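Local coordinates for protein hydrolase (Rhizobium meliloti, PDB 5HOE) that acts as a carbohydrate acetylesterase, an octameric enzyme of the SGNH-hydrolase clan that probably cleaves acetyl ester bonds on sugars, at residues S25-W30 and R47-M52; A69-L74 and T107-S112; L100-L105 and K147-A152; T117-A122 and S179-A184; A152-A157 and D198-D203. One frame throughout, in Å; residues are numbered along the deposited sequence.

Contact 1 of 5, residues S25-W30 and R47-M52; sequences SLTWGW and RWTGAM. With PO4 (phosphate ion), chain E.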
# COMPACT_ATOMS: atom_id res chain seq x y z
N SER A 25 -7.65 22.52 -18.06
CA SER A 25 -7.10 23.72 -18.70
C SER A 25 -8.17 24.60 -19.33
O SER A 25 -7.96 25.81 -19.48
CB SER A 25 -6.08 23.34 -19.77
OG SER A 25 -6.68 22.51 -20.76
N LEU A 26 -9.29 24.01 -19.75
CA LEU A 26 -10.34 24.84 -20.34
C LEU A 26 -10.92 25.80 -19.31
O LEU A 26 -11.41 26.88 -19.67
CB LEU A 26 -11.48 23.99 -20.90
CG LEU A 26 -11.11 22.90 -21.89
CD1 LEU A 26 -12.35 22.07 -22.26
CD2 LEU A 26 -10.43 23.50 -23.11
N THR A 27 -10.86 25.42 -18.03
CA THR A 27 -11.34 26.25 -16.93
C THR A 27 -10.23 27.12 -16.35
O THR A 27 -10.44 28.31 -16.08
CB THR A 27 -11.98 25.35 -15.87
OG1 THR A 27 -13.13 24.69 -16.45
CG2 THR A 27 -12.45 26.15 -14.68
N TRP A 28 -9.03 26.55 -16.17
CA TRP A 28 -7.87 27.35 -15.78
C TRP A 28 -7.63 28.50 -16.76
O TRP A 28 -7.34 29.63 -16.36
CB TRP A 28 -6.62 26.46 -15.70
CG TRP A 28 -5.38 27.21 -15.24
CD1 TRP A 28 -5.10 27.61 -13.96
CD2 TRP A 28 -4.27 27.64 -16.05
NE1 TRP A 28 -3.89 28.26 -13.92
CE2 TRP A 28 -3.37 28.31 -15.19
CE3 TRP A 28 -3.96 27.54 -17.42
CZ2 TRP A 28 -2.17 28.86 -15.64
CZ3 TRP A 28 -2.77 28.11 -17.86
CH2 TRP A 28 -1.89 28.76 -16.97
N GLY A 29 -7.77 28.22 -18.06
CA GLY A 29 -7.64 29.26 -19.07
C GLY A 29 -6.33 29.21 -19.83
O GLY A 29 -5.63 30.22 -19.96
N TRP A 30 -6.01 28.03 -20.36
CA TRP A 30 -4.81 27.82 -21.16
C TRP A 30 -4.93 28.54 -22.50
O TRP A 30 -5.82 28.22 -23.31
CB TRP A 30 -4.64 26.32 -21.39
CG TRP A 30 -3.45 25.89 -22.20
CD1 TRP A 30 -3.27 26.07 -23.53
CD2 TRP A 30 -2.32 25.15 -21.74
NE1 TRP A 30 -2.07 25.52 -23.92
CE2 TRP A 30 -1.47 24.95 -22.83
CE3 TRP A 30 -1.94 24.66 -20.48
CZ2 TRP A 30 -0.25 24.27 -22.72
CZ3 TRP A 30 -0.73 24.01 -20.36
CH2 TRP A 30 0.10 23.81 -21.48
N ARG A 47 -11.72 34.33 -19.38
CA ARG A 47 -12.00 32.95 -19.00
C ARG A 47 -13.51 32.75 -19.01
O ARG A 47 -14.28 33.70 -18.84
CB ARG A 47 -11.45 32.66 -17.61
CG ARG A 47 -9.99 33.06 -17.42
CD ARG A 47 -9.24 32.24 -16.41
NE ARG A 47 -9.34 32.69 -15.02
CZ ARG A 47 -8.46 33.46 -14.39
NH1 ARG A 47 -7.38 33.95 -15.01
NH2 ARG A 47 -8.67 33.77 -13.12
N TRP A 48 -13.94 31.50 -19.21
CA TRP A 48 -15.38 31.27 -19.18
C TRP A 48 -15.95 31.58 -17.81
O TRP A 48 -17.05 32.14 -17.70
CB TRP A 48 -15.75 29.87 -19.68
CG TRP A 48 -15.52 28.69 -18.73
CD1 TRP A 48 -14.52 27.75 -18.83
CD2 TRP A 48 -16.35 28.26 -17.65
NE1 TRP A 48 -14.67 26.79 -17.86
CE2 TRP A 48 -15.78 27.08 -17.12
CE3 TRP A 48 -17.50 28.78 -17.04
CZ2 TRP A 48 -16.33 26.41 -16.02
CZ3 TRP A 48 -18.06 28.10 -15.96
CH2 TRP A 48 -17.46 26.93 -15.45
N THR A 49 -15.18 31.31 -16.76
CA THR A 49 -15.63 31.59 -15.40
C THR A 49 -15.89 33.08 -15.19
O THR A 49 -16.92 33.47 -14.63
CB THR A 49 -14.55 31.09 -14.45
OG1 THR A 49 -13.29 31.61 -14.90
CG2 THR A 49 -14.50 29.54 -14.41
N GLY A 50 -14.96 33.93 -15.65
CA GLY A 50 -15.13 35.37 -15.46
C GLY A 50 -16.23 35.95 -16.32
O GLY A 50 -16.94 36.88 -15.91
N ALA A 51 -16.38 35.42 -17.53
CA ALA A 51 -17.49 35.80 -18.40
C ALA A 51 -18.84 35.36 -17.83
O ALA A 51 -19.83 36.09 -17.93
CB ALA A 51 -17.27 35.21 -19.79
N MET A 52 -18.90 34.16 -17.25
CA MET A 52 -20.12 33.71 -16.59
C MET A 52 -20.44 34.61 -15.40
O MET A 52 -21.60 35.03 -15.21
CB MET A 52 -19.97 32.26 -16.13
CG MET A 52 -21.23 31.68 -15.51
SD MET A 52 -21.00 30.17 -14.57
CE MET A 52 -19.92 30.70 -13.25
P PO4 E . -5.39 20.12 -20.84
O1 PO4 E . -6.19 20.14 -19.57
O2 PO4 E . -6.31 19.82 -22.00
O3 PO4 E . -4.53 21.32 -21.14
O4 PO4 E . -4.30 19.10 -20.77
O HOH W 1 -11.56 29.59 -18.90

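Contact 2 of 5, residues A69-L74 and T107-S112; sequences ARTTSL and TNDTKS. With PO4 (phosphate ion), chain E.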
# COMPACT_ATOMS: atom_id res chain seq x y z
N ALA A 69 -4.49 19.63 -17.28
CA ALA A 69 -4.25 18.18 -17.37
C ALA A 69 -5.08 17.34 -16.40
O ALA A 69 -4.93 16.09 -16.37
CB ALA A 69 -2.76 17.82 -17.28
N ARG A 70 -6.01 17.95 -15.67
CA ARG A 70 -6.83 17.21 -14.71
C ARG A 70 -7.78 16.23 -15.40
O ARG A 70 -8.41 16.56 -16.42
CB ARG A 70 -7.65 18.18 -13.85
CG ARG A 70 -8.61 17.50 -12.87
CD ARG A 70 -9.33 18.51 -12.04
NE ARG A 70 -8.61 18.87 -10.84
CZ ARG A 70 -8.68 20.05 -10.22
NH1 ARG A 70 -9.38 21.07 -10.71
NH2 ARG A 70 -8.03 20.20 -9.09
N THR A 71 -7.87 15.03 -14.83
CA THR A 71 -8.79 13.98 -15.26
C THR A 71 -9.99 13.89 -14.31
O THR A 71 -9.98 14.42 -13.19
CB THR A 71 -8.08 12.62 -15.22
OG1 THR A 71 -7.83 12.24 -13.86
CG2 THR A 71 -6.79 12.65 -16.03
N THR A 72 -11.01 13.12 -14.70
CA THR A 72 -12.12 12.88 -13.78
C THR A 72 -11.66 12.09 -12.54
O THR A 72 -11.86 12.52 -11.38
CB THR A 72 -13.30 12.15 -14.46
OG1 THR A 72 -12.91 10.83 -14.85
CG2 THR A 72 -13.86 12.91 -15.65
N SER A 73 -11.03 10.93 -12.76
CA SER A 73 -10.80 9.97 -11.68
C SER A 73 -9.60 9.09 -11.95
O SER A 73 -9.54 7.96 -11.43
CB SER A 73 -12.02 9.09 -11.47
OG SER A 73 -12.38 8.40 -12.66
N LEU A 74 -8.63 9.57 -12.72
CA LEU A 74 -7.47 8.78 -13.11
C LEU A 74 -6.20 9.37 -12.52
O LEU A 74 -6.00 10.59 -12.54
CB LEU A 74 -7.32 8.77 -14.63
CG LEU A 74 -8.36 8.03 -15.44
CD1 LEU A 74 -8.33 8.53 -16.86
CD2 LEU A 74 -8.04 6.54 -15.40
N THR A 107 -11.99 15.57 -21.04
CA THR A 107 -11.09 15.64 -22.19
C THR A 107 -9.78 14.92 -21.91
O THR A 107 -9.28 14.17 -22.76
CB THR A 107 -10.82 17.09 -22.57
OG1 THR A 107 -12.06 17.75 -22.86
CG2 THR A 107 -9.89 17.16 -23.78
N ASN A 108 -9.22 15.08 -20.71
CA ASN A 108 -7.92 14.48 -20.46
C ASN A 108 -8.00 12.98 -20.27
O ASN A 108 -7.02 12.28 -20.55
CB ASN A 108 -7.20 15.19 -19.32
CG ASN A 108 -6.84 16.58 -19.70
OD1 ASN A 108 -6.30 16.80 -20.80
ND2 ASN A 108 -7.14 17.55 -18.84
N ASP A 109 -9.16 12.46 -19.87
CA ASP A 109 -9.32 11.03 -19.79
C ASP A 109 -9.22 10.34 -21.16
O ASP A 109 -9.03 9.11 -21.21
CB ASP A 109 -10.71 10.69 -19.25
CG ASP A 109 -10.97 11.20 -17.83
OD1 ASP A 109 -10.70 12.38 -17.50
OD2 ASP A 109 -11.57 10.41 -17.08
N THR A 110 -9.37 11.09 -22.26
CA THR A 110 -9.28 10.53 -23.61
C THR A 110 -7.84 10.38 -24.10
O THR A 110 -7.65 9.89 -25.22
CB THR A 110 -10.06 11.38 -24.63
OG1 THR A 110 -9.34 12.58 -24.97
CG2 THR A 110 -11.49 11.71 -24.14
N LYS A 111 -6.84 10.77 -23.32
CA LYS A 111 -5.46 10.64 -23.76
C LYS A 111 -5.10 9.18 -24.01
O LYS A 111 -5.63 8.25 -23.38
CB LYS A 111 -4.52 11.24 -22.72
CG LYS A 111 -4.57 12.79 -22.65
CD LYS A 111 -3.62 13.31 -21.58
CE LYS A 111 -3.62 14.83 -21.49
NZ LYS A 111 -2.70 15.31 -20.44
N SER A 112 -4.18 8.99 -24.97
CA SER A 112 -3.83 7.67 -25.47
C SER A 112 -3.40 6.73 -24.34
O SER A 112 -3.85 5.57 -24.27
CB SER A 112 -2.72 7.81 -26.50
OG SER A 112 -1.57 8.41 -25.91
P PO4 E . -5.39 20.12 -20.84
O1 PO4 E . -6.19 20.14 -19.57
O2 PO4 E . -6.31 19.82 -22.00
O3 PO4 E . -4.53 21.32 -21.14
O4 PO4 E . -4.30 19.10 -20.77
O HOH W 2 -3.68 14.30 -18.03
O HOH W 3 -10.39 16.52 -18.28

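Contact 3 of 5, residues L100-L105 and K147-A152; sequences LVIIML and KVLVVA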
# COMPACT_ATOMS: atom_id res chain seq x y z
N LEU A 100 -24.08 25.61 -6.08
CA LEU A 100 -23.93 24.90 -7.34
C LEU A 100 -22.46 24.57 -7.56
O LEU A 100 -21.58 25.40 -7.31
CB LEU A 100 -24.43 25.77 -8.50
CG LEU A 100 -24.28 25.16 -9.90
CD1 LEU A 100 -25.14 23.90 -10.07
CD2 LEU A 100 -24.64 26.19 -10.97
N VAL A 101 -22.20 23.36 -8.07
CA VAL A 101 -20.89 22.95 -8.54
C VAL A 101 -21.03 22.67 -10.02
O VAL A 101 -21.89 21.87 -10.42
CB VAL A 101 -20.37 21.72 -7.79
CG1 VAL A 101 -19.01 21.32 -8.30
CG2 VAL A 101 -20.29 21.99 -6.30
N ILE A 102 -20.23 23.36 -10.84
CA ILE A 102 -20.16 23.14 -12.28
C ILE A 102 -18.90 22.32 -12.55
O ILE A 102 -17.81 22.71 -12.13
CB ILE A 102 -20.09 24.48 -13.05
CG1 ILE A 102 -21.27 25.37 -12.66
CG2 ILE A 102 -20.10 24.22 -14.56
CD1 ILE A 102 -21.25 26.76 -13.25
N ILE A 103 -19.06 21.19 -13.23
CA ILE A 103 -17.96 20.26 -13.50
C ILE A 103 -17.80 20.13 -15.00
O ILE A 103 -18.70 19.60 -15.67
CB ILE A 103 -18.21 18.87 -12.89
CG1 ILE A 103 -18.63 18.98 -11.42
CG2 ILE A 103 -16.94 18.05 -13.02
CD1 ILE A 103 -18.96 17.64 -10.76
N MET A 104 -16.66 20.58 -15.53
CA MET A 104 -16.34 20.39 -16.95
C MET A 104 -15.01 19.64 -17.01
O MET A 104 -13.94 20.24 -16.90
CB MET A 104 -16.29 21.70 -17.73
CG MET A 104 -16.13 21.43 -19.25
SD MET A 104 -16.38 22.82 -20.39
CE MET A 104 -15.19 23.89 -19.65
N LEU A 105 -15.08 18.31 -17.16
CA LEU A 105 -13.91 17.45 -17.22
C LEU A 105 -14.21 16.30 -18.16
O LEU A 105 -15.38 16.02 -18.47
CB LEU A 105 -13.60 16.87 -15.83
CG LEU A 105 -12.99 17.81 -14.80
CD1 LEU A 105 -12.94 17.21 -13.39
CD2 LEU A 105 -11.63 18.26 -15.28
N LYS A 147 -26.41 21.85 -5.70
CA LYS A 147 -26.80 21.30 -6.99
C LYS A 147 -25.56 21.07 -7.86
O LYS A 147 -24.46 21.57 -7.56
CB LYS A 147 -27.79 22.24 -7.69
CG LYS A 147 -29.13 22.36 -6.96
CD LYS A 147 -30.05 23.36 -7.63
CE LYS A 147 -31.48 23.24 -7.11
NZ LYS A 147 -31.54 23.35 -5.63
N VAL A 148 -25.74 20.33 -8.95
CA VAL A 148 -24.64 19.95 -9.84
C VAL A 148 -25.03 20.28 -11.27
O VAL A 148 -26.13 19.93 -11.72
CB VAL A 148 -24.29 18.45 -9.73
CG1 VAL A 148 -23.15 18.10 -10.69
CG2 VAL A 148 -23.88 18.10 -8.31
N LEU A 149 -24.12 20.93 -12.00
CA LEU A 149 -24.26 21.09 -13.44
C LEU A 149 -23.10 20.35 -14.10
O LEU A 149 -21.94 20.76 -13.96
CB LEU A 149 -24.27 22.57 -13.83
CG LEU A 149 -24.28 22.86 -15.33
CD1 LEU A 149 -25.51 22.28 -16.04
CD2 LEU A 149 -24.16 24.36 -15.57
N VAL A 150 -23.41 19.25 -14.79
CA VAL A 150 -22.44 18.50 -15.57
C VAL A 150 -22.30 19.18 -16.93
O VAL A 150 -23.30 19.41 -17.62
CB VAL A 150 -22.90 17.04 -15.74
CG1 VAL A 150 -21.98 16.28 -16.69
CG2 VAL A 150 -22.98 16.34 -14.38
N VAL A 151 -21.07 19.49 -17.33
CA VAL A 151 -20.81 20.11 -18.63
C VAL A 151 -19.97 19.16 -19.45
O VAL A 151 -18.83 18.83 -19.08
CB VAL A 151 -20.09 21.46 -18.48
CG1 VAL A 151 -19.84 22.13 -19.84
CG2 VAL A 151 -20.93 22.38 -17.60
N ALA A 152 -20.51 18.73 -20.59
CA ALA A 152 -19.70 17.97 -21.51
C ALA A 152 -18.80 18.94 -22.27
O ALA A 152 -19.29 19.94 -22.81
CB ALA A 152 -20.56 17.19 -22.51

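Contact 4 of 5, residues T117-A122 and S179-A184; sequences TPYEIA and SGLYKA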
# COMPACT_ATOMS: atom_id res chain seq x y z
N THR A 117 -12.48 3.80 -21.95
CA THR A 117 -13.62 3.84 -22.85
C THR A 117 -14.46 5.07 -22.53
O THR A 117 -14.41 5.59 -21.42
CB THR A 117 -14.52 2.62 -22.63
OG1 THR A 117 -15.09 2.69 -21.31
CG2 THR A 117 -13.77 1.31 -22.81
N PRO A 118 -15.27 5.54 -23.49
CA PRO A 118 -16.19 6.66 -23.18
C PRO A 118 -17.07 6.42 -21.96
O PRO A 118 -17.24 7.34 -21.15
CB PRO A 118 -16.98 6.82 -24.48
CG PRO A 118 -16.03 6.35 -25.53
CD PRO A 118 -15.29 5.20 -24.92
N TYR A 119 -17.61 5.21 -21.80
CA TYR A 119 -18.45 4.96 -20.63
C TYR A 119 -17.66 5.11 -19.34
O TYR A 119 -18.16 5.69 -18.37
CB TYR A 119 -19.12 3.58 -20.70
CG TYR A 119 -20.15 3.47 -19.62
CD1 TYR A 119 -21.41 4.02 -19.78
CD2 TYR A 119 -19.85 2.88 -18.39
CE1 TYR A 119 -22.36 3.96 -18.78
CE2 TYR A 119 -20.79 2.83 -17.37
CZ TYR A 119 -22.04 3.37 -17.58
OH TYR A 119 -22.96 3.30 -16.56
N GLU A 120 -16.42 4.61 -19.31
CA GLU A 120 -15.59 4.77 -18.11
C GLU A 120 -15.32 6.24 -17.80
O GLU A 120 -15.20 6.60 -16.62
CB GLU A 120 -14.28 3.99 -18.26
CG GLU A 120 -14.47 2.46 -18.20
CD GLU A 120 -13.25 1.66 -18.67
OE1 GLU A 120 -12.35 2.21 -19.34
OE2 GLU A 120 -13.22 0.45 -18.37
N ILE A 121 -15.21 7.09 -18.82
CA ILE A 121 -15.01 8.52 -18.60
C ILE A 121 -16.26 9.12 -17.97
O ILE A 121 -16.18 9.86 -16.98
CB ILE A 121 -14.65 9.24 -19.91
CG1 ILE A 121 -13.37 8.63 -20.51
CG2 ILE A 121 -14.50 10.75 -19.62
CD1 ILE A 121 -12.87 9.26 -21.82
N ALA A 122 -17.43 8.82 -18.54
CA ALA A 122 -18.69 9.29 -17.97
C ALA A 122 -18.90 8.74 -16.56
O ALA A 122 -19.42 9.45 -15.69
CB ALA A 122 -19.84 8.92 -18.90
N SER A 179 -20.85 13.89 -24.79
CA SER A 179 -22.09 14.63 -24.63
C SER A 179 -23.27 13.70 -24.37
O SER A 179 -24.03 13.90 -23.40
CB SER A 179 -22.37 15.52 -25.84
OG SER A 179 -23.55 16.25 -25.60
N GLY A 180 -23.48 12.70 -25.23
CA GLY A 180 -24.60 11.79 -25.04
C GLY A 180 -24.53 11.02 -23.74
O GLY A 180 -25.55 10.85 -23.05
N LEU A 181 -23.34 10.54 -23.38
CA LEU A 181 -23.20 9.77 -22.15
C LEU A 181 -23.36 10.65 -20.92
O LEU A 181 -23.95 10.21 -19.92
CB LEU A 181 -21.84 9.07 -22.13
CG LEU A 181 -21.71 7.94 -23.16
CD1 LEU A 181 -20.24 7.49 -23.34
CD2 LEU A 181 -22.57 6.79 -22.73
N TYR A 182 -22.84 11.89 -20.96
CA TYR A 182 -23.03 12.78 -19.81
C TYR A 182 -24.49 13.17 -19.65
O TYR A 182 -24.95 13.37 -18.52
CB TYR A 182 -22.18 14.06 -19.95
CG TYR A 182 -20.69 13.93 -19.71
CD1 TYR A 182 -20.04 12.69 -19.72
CD2 TYR A 182 -19.92 15.06 -19.44
CE1 TYR A 182 -18.66 12.60 -19.50
CE2 TYR A 182 -18.55 14.97 -19.22
CZ TYR A 182 -17.93 13.74 -19.27
OH TYR A 182 -16.57 13.69 -19.02
N LYS A 183 -25.23 13.31 -20.75
CA LYS A 183 -26.66 13.61 -20.65
C LYS A 183 -27.38 12.45 -19.97
O LYS A 183 -28.22 12.66 -19.09
CB LYS A 183 -27.24 13.84 -22.06
CG LYS A 183 -28.75 14.11 -22.08
CD LYS A 183 -29.08 15.47 -21.57
CE LYS A 183 -30.59 15.68 -21.46
NZ LYS A 183 -30.90 16.95 -20.75
N ALA A 184 -27.05 11.22 -20.37
CA ALA A 184 -27.65 10.04 -19.75
C ALA A 184 -27.31 9.94 -18.27
O ALA A 184 -28.16 9.62 -17.44
CB ALA A 184 -27.17 8.80 -20.50

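Contact 5 of 5, residues A152-A157 and D198-D203; sequences APPPLA and DCISTD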
# COMPACT_ATOMS: atom_id res chain seq x y z
N ALA A 152 -20.51 18.73 -20.59
CA ALA A 152 -19.70 17.97 -21.51
C ALA A 152 -18.80 18.94 -22.27
O ALA A 152 -19.29 19.94 -22.81
CB ALA A 152 -20.56 17.19 -22.51
N PRO A 153 -17.49 18.71 -22.30
CA PRO A 153 -16.59 19.61 -23.03
C PRO A 153 -16.82 19.49 -24.53
O PRO A 153 -17.37 18.48 -25.01
CB PRO A 153 -15.20 19.10 -22.63
CG PRO A 153 -15.42 17.63 -22.37
CD PRO A 153 -16.78 17.55 -21.73
N PRO A 154 -16.41 20.49 -25.31
CA PRO A 154 -16.54 20.36 -26.77
C PRO A 154 -15.60 19.30 -27.28
O PRO A 154 -14.53 19.05 -26.69
CB PRO A 154 -16.15 21.76 -27.28
CG PRO A 154 -15.22 22.29 -26.26
CD PRO A 154 -15.68 21.71 -24.92
N PRO A 155 -15.94 18.64 -28.39
CA PRO A 155 -15.04 17.62 -28.94
C PRO A 155 -13.69 18.19 -29.33
O PRO A 155 -13.56 19.37 -29.68
CB PRO A 155 -15.79 17.13 -30.19
CG PRO A 155 -17.20 17.47 -29.99
CD PRO A 155 -17.20 18.73 -29.14
N LEU A 156 -12.68 17.32 -29.30
CA LEU A 156 -11.34 17.68 -29.77
C LEU A 156 -11.36 17.99 -31.27
O LEU A 156 -12.29 17.64 -32.00
CB LEU A 156 -10.39 16.52 -29.51
CG LEU A 156 -10.11 16.20 -28.04
CD1 LEU A 156 -9.41 14.88 -27.90
CD2 LEU A 156 -9.25 17.29 -27.41
N ALA A 157 -10.30 18.67 -31.72
CA ALA A 157 -10.10 19.00 -33.12
C ALA A 157 -8.76 18.44 -33.61
O ALA A 157 -7.96 17.96 -32.81
CB ALA A 157 -10.13 20.52 -33.29
N ASP A 198 -22.89 22.20 -28.05
CA ASP A 198 -24.08 22.78 -28.65
C ASP A 198 -23.94 24.28 -28.86
O ASP A 198 -24.72 24.86 -29.61
CB ASP A 198 -25.31 22.49 -27.78
CG ASP A 198 -25.73 21.02 -27.81
OD1 ASP A 198 -25.20 20.24 -28.64
OD2 ASP A 198 -26.60 20.65 -27.01
N CYS A 199 -22.93 24.88 -28.24
CA CYS A 199 -22.75 26.31 -28.22
C CYS A 199 -21.40 26.76 -28.77
O CYS A 199 -21.32 27.81 -29.39
CB CYS A 199 -22.89 26.80 -26.77
SG CYS A 199 -22.46 28.49 -26.53
N ILE A 200 -20.35 25.96 -28.57
CA ILE A 200 -19.00 26.32 -28.99
C ILE A 200 -18.33 25.11 -29.63
O ILE A 200 -18.83 23.99 -29.57
CB ILE A 200 -18.15 26.85 -27.80
CG1 ILE A 200 -17.95 25.74 -26.74
CG2 ILE A 200 -18.79 28.13 -27.20
CD1 ILE A 200 -16.68 25.89 -25.94
N SER A 201 -17.18 25.37 -30.25
CA SER A 201 -16.30 24.32 -30.75
C SER A 201 -14.90 24.57 -30.21
O SER A 201 -14.57 25.67 -29.75
CB SER A 201 -16.28 24.28 -32.29
OG SER A 201 -15.68 25.42 -32.85
N THR A 202 -14.07 23.53 -30.25
CA THR A 202 -12.66 23.69 -29.90
C THR A 202 -11.96 24.43 -31.04
O THR A 202 -11.72 23.84 -32.09
CB THR A 202 -12.03 22.32 -29.67
OG1 THR A 202 -12.72 21.65 -28.62
CG2 THR A 202 -10.56 22.45 -29.30
N ASP A 203 -11.63 25.71 -30.84
CA ASP A 203 -11.15 26.56 -31.92
C ASP A 203 -9.71 27.00 -31.78
O ASP A 203 -9.22 27.76 -32.64
CB ASP A 203 -12.09 27.79 -32.09
CG ASP A 203 -12.11 28.71 -30.89
OD1 ASP A 203 -11.66 28.33 -29.80
OD2 ASP A 203 -12.62 29.85 -31.06
O HOH W 4 -15.32 21.08 -30.91

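Contact 1 of 5, residues S25-W30 and R47-M52
Trp48 brings the edge of its indole up to Thr27: NE1 donates to Thr27 OG1 at 3.0 Å, with an N-H...O angle of 149° and the oxygen 12° out of the ring plane. Thr27 chi1 of -63° puts OG1 beside its own backbone N and swings CG2 across to Thr49 CG2, 4.0 Å away. Thr49 CG2 in turn lies 3.7 Å above the Trp48 ring, over its centre. A water accepts from Trp48 N and donates to Leu26 O at 2.8 Å. Arg47, the N-cap residue, lays CD 3.2 Å from Trp28 O, while its guanidinium turns to Glu64 and Tyr42. Gly29 has positive phi, and a CB on it would clash with that CD. At the other end, Ser25 N donates to phosphate O1; with His209 and Asp206, Ser25 fits a Ser-His-Asp triad, as in SGNH hydrolases. Met104 of strand 100-104, Cys21 of strand 17-23 and Leu218 and Ile222 of helix 212-229 pack against Trp48.

Contact 2 of 5, residues A69-L74 and T107-S112
This is a buried, largely polar contact between two loops, one following strand 60-66 and the other strand 100-104, and it carries what is probably block III of the SGNH hydrolases, whose Asn lines the oxyanion hole in that family. The evidence is the phosphate: its O1 accepts from Ala69 N at 2.9 Å and from Asn108 ND2 at 2.9 Å, and Ser25 N binds it too. The second N-H of Asn108 ND2 goes to Arg70 O at 169°, with the oxygen in the amide plane, although ND2 stands 44° out of the carbonyl plane of Arg70. Two nearly straight bonds on one nitrogen fix the rotation of the amide, so the Arg70 carbonyl is a second-shell group for the anion site. A water joins the same carbonyl to Asn108 N. Deeper in the loop, the Asp109 carboxylate grips Thr72 with both oxygens, each through its syn lone pair: OD1 takes Thr72 N at 2.9 Å. Asp109 OD2 has a second partner in Arg116, a salt bridge that probably offsets the carboxylate's charge. The extended chain of Lys111 reaches back beside Ala69, where NZ and Ala69 O share a water. Thr72 chi1 of 65° holds its hydroxyl between backbone N and carbonyl carbon, and from there OG1 donates to Asp109 OD2 at 2.6 Å.

Contact 3 of 5, residues L100-L105 and K147-A152
Strands 100-104 and 147-152 are parallel neighbours inside the five-stranded sheet, in register from Leu100 with Lys147 to Ile103 with Val150, and their directions differ by 17°. Four backbone bonds join them in the parallel pattern, in which the odd residues of each strand do the bonding: Val101 N to Lys147 O at 2.9 Å, Leu149 N to Val101 O, Ile103 N to Leu149 O and Val151 N to Ile103 O. The third is nearly collinear with its carbonyl, 167° at the oxygen. CA-H...O contacts, such as Ile102 CA to Leu149 O at 3.4 Å, fill in between. One face carries Leu100, Ile102, Met104, Leu149 and Val151, and Leu100 and Ile102 meet helix 212-229 there. Val151 links two side chains of the other strand: CG1, anti to the backbone N at chi1 -179°, lies 3.6 Å from Met104 SD, while CG2 touches Ile102 CG2 at 3.6 Å. Replacing Val151 by an alanine would probably open a gap beside both Ile102 and Met104, leaving the thioether freer to shift. On the reverse face Ile103 CD1 meets Val148 CG1 at 4.2 Å, and Met125, Val129 and Val132 of helix 118-133 cover it. Strand, helix and next parallel strand make a beta-alpha-beta crossover, the repeating unit of the three-layer alpha/beta/alpha fold of SGNH hydrolases.

Contact 4 of 5, residues T117-A122 and S179-A184
Apolar contacts come first, and Leu181 carries most of them. Its CD1 reaches Pro118 CB at 3.5 Å, its CB meets Ala122 CB at 3.8 Å, and its CD2 approaches the ring of Tyr119 at the edge, near the ring plane, 4.2 Å from CD1 of Tyr119. Leu181 thus straddles the first turn of helix 118-133, a placement that follows from CG lying beside the backbone N (chi1 -69°). Aromatic packing comes next: Tyr182 brings CE1 to 3.6 Å from Ala122 CA, and farther along the same ring its OH rests 3.6 Å from Ile121 CG2. Ala122 CB meets both Leu181 and Tyr182; the axes of the two short segments pass 9.4 Å apart at 43°. Both helices, 118-133 and 171-189, belong to the layer on the Val150 side of the central parallel sheet in this alpha/beta/alpha fold, and Tyr182 also touches Val150 itself. Among the polar interactions, the Tyr182 hydroxyl is hydrogen-bonded to Leu105 O. Thr117 and Glu120 form a capping box at the start of helix 118-133, with Glu120 N donating to Thr117 OG1 at 3.1 Å and Thr117 N donating to Glu120 OE1. Glu120 OE2 bonds His115 of a neighbouring subunit, whose Trp163 meets the Tyr119 ring with the planes about 30° apart.

Contact 5 of 5, residues A152-A157 and D198-D203
Pro154 presses its ring against two residues of the facing loop: CG lies 3.9 Å from Ile200 CD1 and 3.5 Å from Thr202 OG1, the Pro154 and Thr202 side chains meeting at about a right angle. Ile200 chi1 of 64° sets CG1 between backbone N and carbonyl carbon and brings CD1 toward the proline. The polar link is Thr202 OG1, which donates to Pro155 O at 2.7 Å from 41° above the carbonyl plane. A water donates to the same oxygen and accepts from Thr202 N at 2.8 Å, so Pro155 O is gripped from hydroxyl and water alike. Farther on, Ala157 CB sits 3.9 Å from Thr202 O. A valine in place of Thr202 would probably leave Pro155 O with the water but without its direct hydroxyl donor, weakening the tie between the loops. One loop follows strand 147-152; the other follows strand 192-195 and runs on toward Asp206 and His209 of the probable catalytic triad. Pro153, Pro154 and Pro155 have no N-H to donate, so the run can bond through its carbonyls alone, and here Pro155 O takes one proton from the Thr202 hydroxyl and one from a water that Thr202 N holds.

Contacts 1 and 2, with centres 18 Å apart, converge on one phosphate oxygen, O1; His209 also holds the phosphate. Contact 3 is part of the sheet interior and touches both, with Met104 CE 3.4 Å from Trp48 NE1 of contact 1 and Leu105 CD2 3.8 Å from Arg70 O of contact 2. Contact 5 leaves the same strand 147-152 at the shared Ala152, and its Pro153 CG comes 3.4 Å from Thr107 OG1. Contact 4 is the one farthest from contact 1, 23 Å between centres, yet Tyr182 OH probably bonds Leu105 O at 2.7 Å, and Asp109 CB touches Ile121 CG1 at 3.6 Å, connecting the outer helices to the loop that bears Asn108.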